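Local coordinates for protein 6-phosphogluconate dehydrogenase, NAD-binding (Geobacter metallireducens, PDB 3PEF) that probably reduces succinic semialdehyde to gamma-hydroxybutyrate with an NADP(H) cofactor, as a member of the beta-hydroxyacid dehydrogenase family, at residues M182-K194 against D275-R287. The protein carries 2 engineered substitutions. Numbering follows the deposited sequence.
Sequences MACFCEGLALGEK and DEDFSAIFKTYER. Engineered in segment 275-287: Tyr-285 (natural residue Ile).
A buried, largely apolar contact lays the C-terminal 275-287 segment along the last turns of helix 166-194, with Met-182, Cys-186 and Ala-190 facing Phe-278, Ile-281, Phe-282 and Tyr-285. Met-182 makes a Met-aromatic contact: CG stands anti to the backbone N (chi1 180°), and the chain then bends twice, bringing CE to 3.5 Å from Phe-278 CZ while SD lies against Ser-279. Four residues on, Cys-186 SG rests against both Ile-281 CG2 and Phe-282 CB, 3.7 Å from Phe-282 CB. The Phe-282 ring presents an edge to the helix backbone at Cys-186 O and Ala-190 N, and its CZ lies near the carboxylate of Glu-193, which is salt-bridged to Arg-226. Both segments belong to the all-helical C-terminal domain of the beta-hydroxyacid dehydrogenase fold, beside the Rossmann-type cofactor domain; the side chain of Phe-278 lies about 7 Å from the bound NADP+. An Asx turn opens the 3-10 segment 278-280, Asp-277 OD2 accepting from both Ser-279 N and Ser-279 OG (2.6 Å to the hydroxyl) and also salt-bridged to Lys-219. Tyr-285, an engineered residue, meets Cys-186 CB with its ring edge, and Glu-187 CG sits over one face, 3.2 Å from Tyr-285 CZ. The Glu-187 carboxylate stands nearly perpendicular to that ring (84°), and its oxygens are hydrogen-bonded to Ser-258 OG and Ala-257 N of the second subunit. At the helix end, Lys-194 NZ gives a weak hydrogen bond to Tyr-285 O (3.2 Å), and Gln-253 of that same neighbouring subunit hydrogen-bonds to both Lys-194 NZ and Tyr-285 O.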
loop_
_atom_site.group_PDB
_atom_site.type_symbol
_atom_site.label_atom_id
_atom_site.label_comp_id
_atom_site.label_asym_id
_atom_site.label_seq_id
_atom_site.Cartn_x
_atom_site.Cartn_y
_atom_site.Cartn_z
ATOM N N MET A 182 -3.138 11.634 9.473
ATOM C CA MET A 182 -4.000 12.504 8.662
ATOM C C MET A 182 -4.652 11.713 7.512
ATOM O O MET A 182 -5.869 11.808 7.265
ATOM C CB MET A 182 -3.223 13.721 8.131
ATOM C CG MET A 182 -4.057 14.682 7.259
ATOM S SD MET A 182 -5.463 15.434 8.131
ATOM C CE MET A 182 -4.587 16.493 9.276
ATOM N N ALA A 183 -3.846 10.915 6.823
ATOM C CA ALA A 183 -4.357 10.103 5.722
ATOM C C ALA A 183 -5.466 9.162 6.210
ATOM O O ALA A 183 -6.518 9.041 5.576
ATOM C CB ALA A 183 -3.229 9.314 5.068
ATOM N N CYS A 184 -5.238 8.514 7.349
ATOM C CA CYS A 184 -6.218 7.576 7.874
ATOM C C CYS A 184 -7.488 8.302 8.312
ATOM O O CYS A 184 -8.588 7.848 8.042
ATOM C CB CYS A 184 -5.626 6.785 9.045
ATOM S SG CYS A 184 -4.355 5.635 8.498
ATOM N N PHE A 185 -7.308 9.429 8.998
ATOM C CA PHE A 185 -8.401 10.240 9.514
ATOM C C PHE A 185 -9.316 10.657 8.357
ATOM O O PHE A 185 -10.535 10.534 8.440
ATOM C CB PHE A 185 -7.788 11.463 10.213
ATOM C CG PHE A 185 -8.791 12.448 10.789
ATOM C CD1 PHE A 185 -9.742 12.046 11.719
ATOM C CD2 PHE A 185 -8.717 13.798 10.450
ATOM C CE1 PHE A 185 -10.632 12.964 12.278
ATOM C CE2 PHE A 185 -9.613 14.738 10.997
ATOM C CZ PHE A 185 -10.571 14.319 11.909
ATOM N N CYS A 186 -8.714 11.127 7.268
ATOM C CA CYS A 186 -9.472 11.555 6.105
ATOM C C CYS A 186 -10.199 10.396 5.418
ATOM O O CYS A 186 -11.342 10.543 5.013
ATOM C CB CYS A 186 -8.571 12.303 5.120
ATOM S SG CYS A 186 -7.997 13.902 5.763
ATOM N N GLU A 187 -9.539 9.247 5.295
ATOM C CA GLU A 187 -10.204 8.070 4.771
ATOM C C GLU A 187 -11.442 7.754 5.608
ATOM O O GLU A 187 -12.462 7.367 5.071
ATOM C CB GLU A 187 -9.251 6.864 4.711
ATOM C CG GLU A 187 -8.367 6.874 3.492
ATOM C CD GLU A 187 -7.501 5.634 3.351
ATOM O OE1 GLU A 187 -7.693 4.654 4.115
ATOM O OE2 GLU A 187 -6.621 5.644 2.456
ATOM N N GLY A 188 -11.349 7.929 6.924
ATOM C CA GLY A 188 -12.478 7.663 7.802
ATOM C C GLY A 188 -13.639 8.640 7.652
ATOM O O GLY A 188 -14.805 8.250 7.599
ATOM N N LEU A 189 -13.329 9.923 7.578
ATOM C CA LEU A 189 -14.373 10.913 7.336
ATOM C C LEU A 189 -15.037 10.724 5.980
ATOM O O LEU A 189 -16.242 10.939 5.832
ATOM C CB LEU A 189 -13.790 12.311 7.401
ATOM C CG LEU A 189 -13.334 12.740 8.788
ATOM C CD1 LEU A 189 -12.528 14.036 8.692
ATOM C CD2 LEU A 189 -14.564 12.896 9.700
ATOM N N ALA A 190 -14.254 10.332 4.982
ATOM C CA ALA A 190 -14.795 10.216 3.633
ATOM C C ALA A 190 -15.646 8.962 3.548
ATOM O O ALA A 190 -16.711 8.965 2.934
ATOM C CB ALA A 190 -13.683 10.204 2.587
ATOM N N LEU A 191 -15.175 7.889 4.173
ATOM C CA LEU A 191 -15.948 6.650 4.234
ATOM C C LEU A 191 -17.275 6.899 4.958
ATOM O O LEU A 191 -18.335 6.502 4.486
ATOM C CB LEU A 191 -15.156 5.560 4.969
ATOM C CG LEU A 191 -15.837 4.194 5.176
ATOM C CD1 LEU A 191 -16.172 3.491 3.847
ATOM C CD2 LEU A 191 -14.957 3.287 6.038
ATOM N N GLY A 192 -17.204 7.546 6.120
ATOM C CA GLY A 192 -18.396 7.856 6.891
ATOM C C GLY A 192 -19.409 8.664 6.092
ATOM O O GLY A 192 -20.607 8.351 6.082
ATOM N N GLU A 193 -18.935 9.706 5.417
ATOM C CA GLU A 193 -19.807 10.495 4.558
ATOM C C GLU A 193 -20.517 9.629 3.520
ATOM O O GLU A 193 -21.706 9.806 3.268
ATOM C CB GLU A 193 -19.035 11.618 3.847
ATOM C CG GLU A 193 -18.572 12.730 4.779
ATOM C CD GLU A 193 -18.124 13.995 4.047
ATOM O OE1 GLU A 193 -18.354 14.099 2.816
ATOM O OE2 GLU A 193 -17.547 14.887 4.714
ATOM N N LYS A 194 -19.789 8.710 2.898
ATOM C CA LYS A 194 -20.389 7.892 1.845
ATOM C C LYS A 194 -21.345 6.844 2.411
ATOM O O LYS A 194 -22.217 6.350 1.697
ATOM C CB LYS A 194 -19.326 7.247 0.951
ATOM C CG LYS A 194 -18.752 8.190 -0.097
ATOM C CD LYS A 194 -17.902 7.452 -1.108
ATOM C CE LYS A 194 -17.131 8.422 -2.008
ATOM N NZ LYS A 194 -16.247 9.367 -1.233
ATOM N N ASP A 275 -0.170 23.692 -2.299
ATOM C CA ASP A 275 -0.007 24.928 -1.538
ATOM C C ASP A 275 -1.149 25.163 -0.536
ATOM O O ASP A 275 -1.154 26.162 0.176
ATOM C CB ASP A 275 0.098 26.149 -2.477
ATOM C CG ASP A 275 1.496 26.327 -3.073
ATOM O OD1 ASP A 275 2.480 25.791 -2.520
ATOM O OD2 ASP A 275 1.611 27.022 -4.102
ATOM N N GLU A 276 -2.118 24.259 -0.479
ATOM C CA GLU A 276 -3.141 24.350 0.566
ATOM C C GLU A 276 -2.667 23.591 1.814
ATOM O O GLU A 276 -1.570 23.010 1.811
ATOM C CB GLU A 276 -4.471 23.798 0.052
ATOM C CG GLU A 276 -5.001 24.592 -1.153
ATOM C CD GLU A 276 -6.239 23.972 -1.766
ATOM O OE1 GLU A 276 -6.628 22.884 -1.309
ATOM O OE2 GLU A 276 -6.820 24.568 -2.705
ATOM N N ASP A 277 -3.468 23.598 2.879
ATOM C CA ASP A 277 -3.100 22.842 4.076
ATOM C C ASP A 277 -2.972 21.357 3.776
ATOM O O ASP A 277 -3.659 20.839 2.892
ATOM C CB ASP A 277 -4.142 23.010 5.175
ATOM C CG ASP A 277 -3.626 22.544 6.518
ATOM O OD1 ASP A 277 -2.593 23.087 6.970
ATOM O OD2 ASP A 277 -4.231 21.622 7.102
ATOM N N PHE A 278 -2.128 20.653 4.532
ATOM C CA PHE A 278 -1.974 19.226 4.274
ATOM C C PHE A 278 -3.280 18.456 4.495
ATOM O O PHE A 278 -3.467 17.384 3.933
ATOM C CB PHE A 278 -0.788 18.619 5.038
ATOM C CG PHE A 278 -1.031 18.403 6.505
ATOM C CD1 PHE A 278 -1.293 19.465 7.345
ATOM C CD2 PHE A 278 -0.955 17.120 7.048
ATOM C CE1 PHE A 278 -1.500 19.258 8.705
ATOM C CE2 PHE A 278 -1.150 16.910 8.401
ATOM C CZ PHE A 278 -1.420 17.983 9.231
ATOM N N SER A 279 -4.204 19.015 5.266
ATOM C CA SER A 279 -5.511 18.375 5.415
ATOM C C SER A 279 -6.289 18.365 4.104
ATOM O O SER A 279 -7.294 17.669 3.995
ATOM C CB SER A 279 -6.345 19.046 6.510
ATOM O OG SER A 279 -6.392 20.448 6.310
ATOM N N ALA A 280 -5.826 19.124 3.109
ATOM C CA ALA A 280 -6.463 19.094 1.791
ATOM C C ALA A 280 -6.414 17.716 1.125
ATOM O O ALA A 280 -7.120 17.465 0.144
ATOM C CB ALA A 280 -5.876 20.190 0.858
ATOM N N ILE A 281 -5.581 16.815 1.646
ATOM C CA ILE A 281 -5.574 15.449 1.131
ATOM C C ILE A 281 -6.997 14.875 1.162
ATOM O O ILE A 281 -7.352 14.014 0.352
ATOM C CB ILE A 281 -4.570 14.527 1.894
ATOM C CG1 ILE A 281 -4.409 13.195 1.162
ATOM C CG2 ILE A 281 -4.981 14.360 3.346
ATOM C CD1 ILE A 281 -3.533 12.154 1.871
ATOM N N PHE A 282 -7.826 15.362 2.082
ATOM C CA PHE A 282 -9.225 14.931 2.137
ATOM C C PHE A 282 -9.956 15.053 0.798
ATOM O O PHE A 282 -10.847 14.254 0.493
ATOM C CB PHE A 282 -10.005 15.732 3.180
ATOM C CG PHE A 282 -11.481 15.423 3.199
ATOM C CD1 PHE A 282 -11.966 14.308 3.884
ATOM C CD2 PHE A 282 -12.387 16.244 2.542
ATOM C CE1 PHE A 282 -13.334 14.018 3.913
ATOM C CE2 PHE A 282 -13.758 15.963 2.567
ATOM C CZ PHE A 282 -14.231 14.848 3.253
ATOM N N LYS A 283 -9.598 16.065 0.015
ATOM C CA LYS A 283 -10.310 16.350 -1.233
ATOM C C LYS A 283 -10.041 15.333 -2.335
ATOM O O LYS A 283 -10.814 15.221 -3.283
ATOM C CB LYS A 283 -10.025 17.783 -1.718
ATOM C CG LYS A 283 -10.726 18.835 -0.883
ATOM C CD LYS A 283 -10.649 20.220 -1.526
ATOM C CE LYS A 283 -9.261 20.837 -1.400
ATOM N NZ LYS A 283 -9.143 22.057 -2.251
ATOM N N THR A 284 -8.948 14.584 -2.208
ATOM C CA THR A 284 -8.676 13.501 -3.139
ATOM C C THR A 284 -9.547 12.282 -2.822
ATOM O O THR A 284 -9.662 11.372 -3.640
ATOM C CB THR A 284 -7.201 13.065 -3.071
ATOM O OG1 THR A 284 -6.947 12.444 -1.803
ATOM C CG2 THR A 284 -6.279 14.257 -3.234
ATOM N N TYR A 285 -10.145 12.253 -1.632
ATOM C CA TYR A 285 -10.932 11.086 -1.208
ATOM C C TYR A 285 -12.405 11.195 -1.585
ATOM O O TYR A 285 -13.175 10.251 -1.393
ATOM C CB TYR A 285 -10.817 10.848 0.299
ATOM C CG TYR A 285 -9.508 10.240 0.747
ATOM C CD1 TYR A 285 -9.011 9.087 0.148
ATOM C CD2 TYR A 285 -8.778 10.809 1.781
ATOM C CE1 TYR A 285 -7.810 8.526 0.562
ATOM C CE2 TYR A 285 -7.584 10.260 2.205
ATOM C CZ TYR A 285 -7.100 9.118 1.593
ATOM O OH TYR A 285 -5.905 8.568 2.024
ATOM N N GLU A 286 -12.799 12.342 -2.125
ATOM C CA GLU A 286 -14.200 12.552 -2.460
ATOM C C GLU A 286 -14.416 13.340 -3.762
ATOM O O GLU A 286 -15.023 14.415 -3.758
ATOM C CB GLU A 286 -14.908 13.233 -1.291
ATOM C CG GLU A 286 -14.244 14.511 -0.850
ATOM C CD GLU A 286 -15.256 15.577 -0.495
ATOM O OE1 GLU A 286 -15.031 16.752 -0.864
ATOM O OE2 GLU A 286 -16.280 15.233 0.137
ATOM N N ARG A 287 -13.756 12.859 -4.864
ATOM C CA ARG A 287 -13.823 13.415 -6.221
ATOM C C ARG A 287 -13.315 14.853 -6.283
ATOM O O ARG A 287 -12.138 15.117 -6.030
ATOM C CB ARG A 287 -15.258 13.348 -6.749
ATOM C CG ARG A 287 -15.810 11.937 -6.868
ATOM C CD ARG A 287 -15.076 11.067 -7.877
ATOM N NE ARG A 287 -15.149 11.615 -9.228
ATOM C CZ ARG A 287 -16.179 11.449 -10.045
ATOM N NH1 ARG A 287 -17.238 10.752 -9.649
ATOM N NH2 ARG A 287 -16.160 11.983 -11.259
#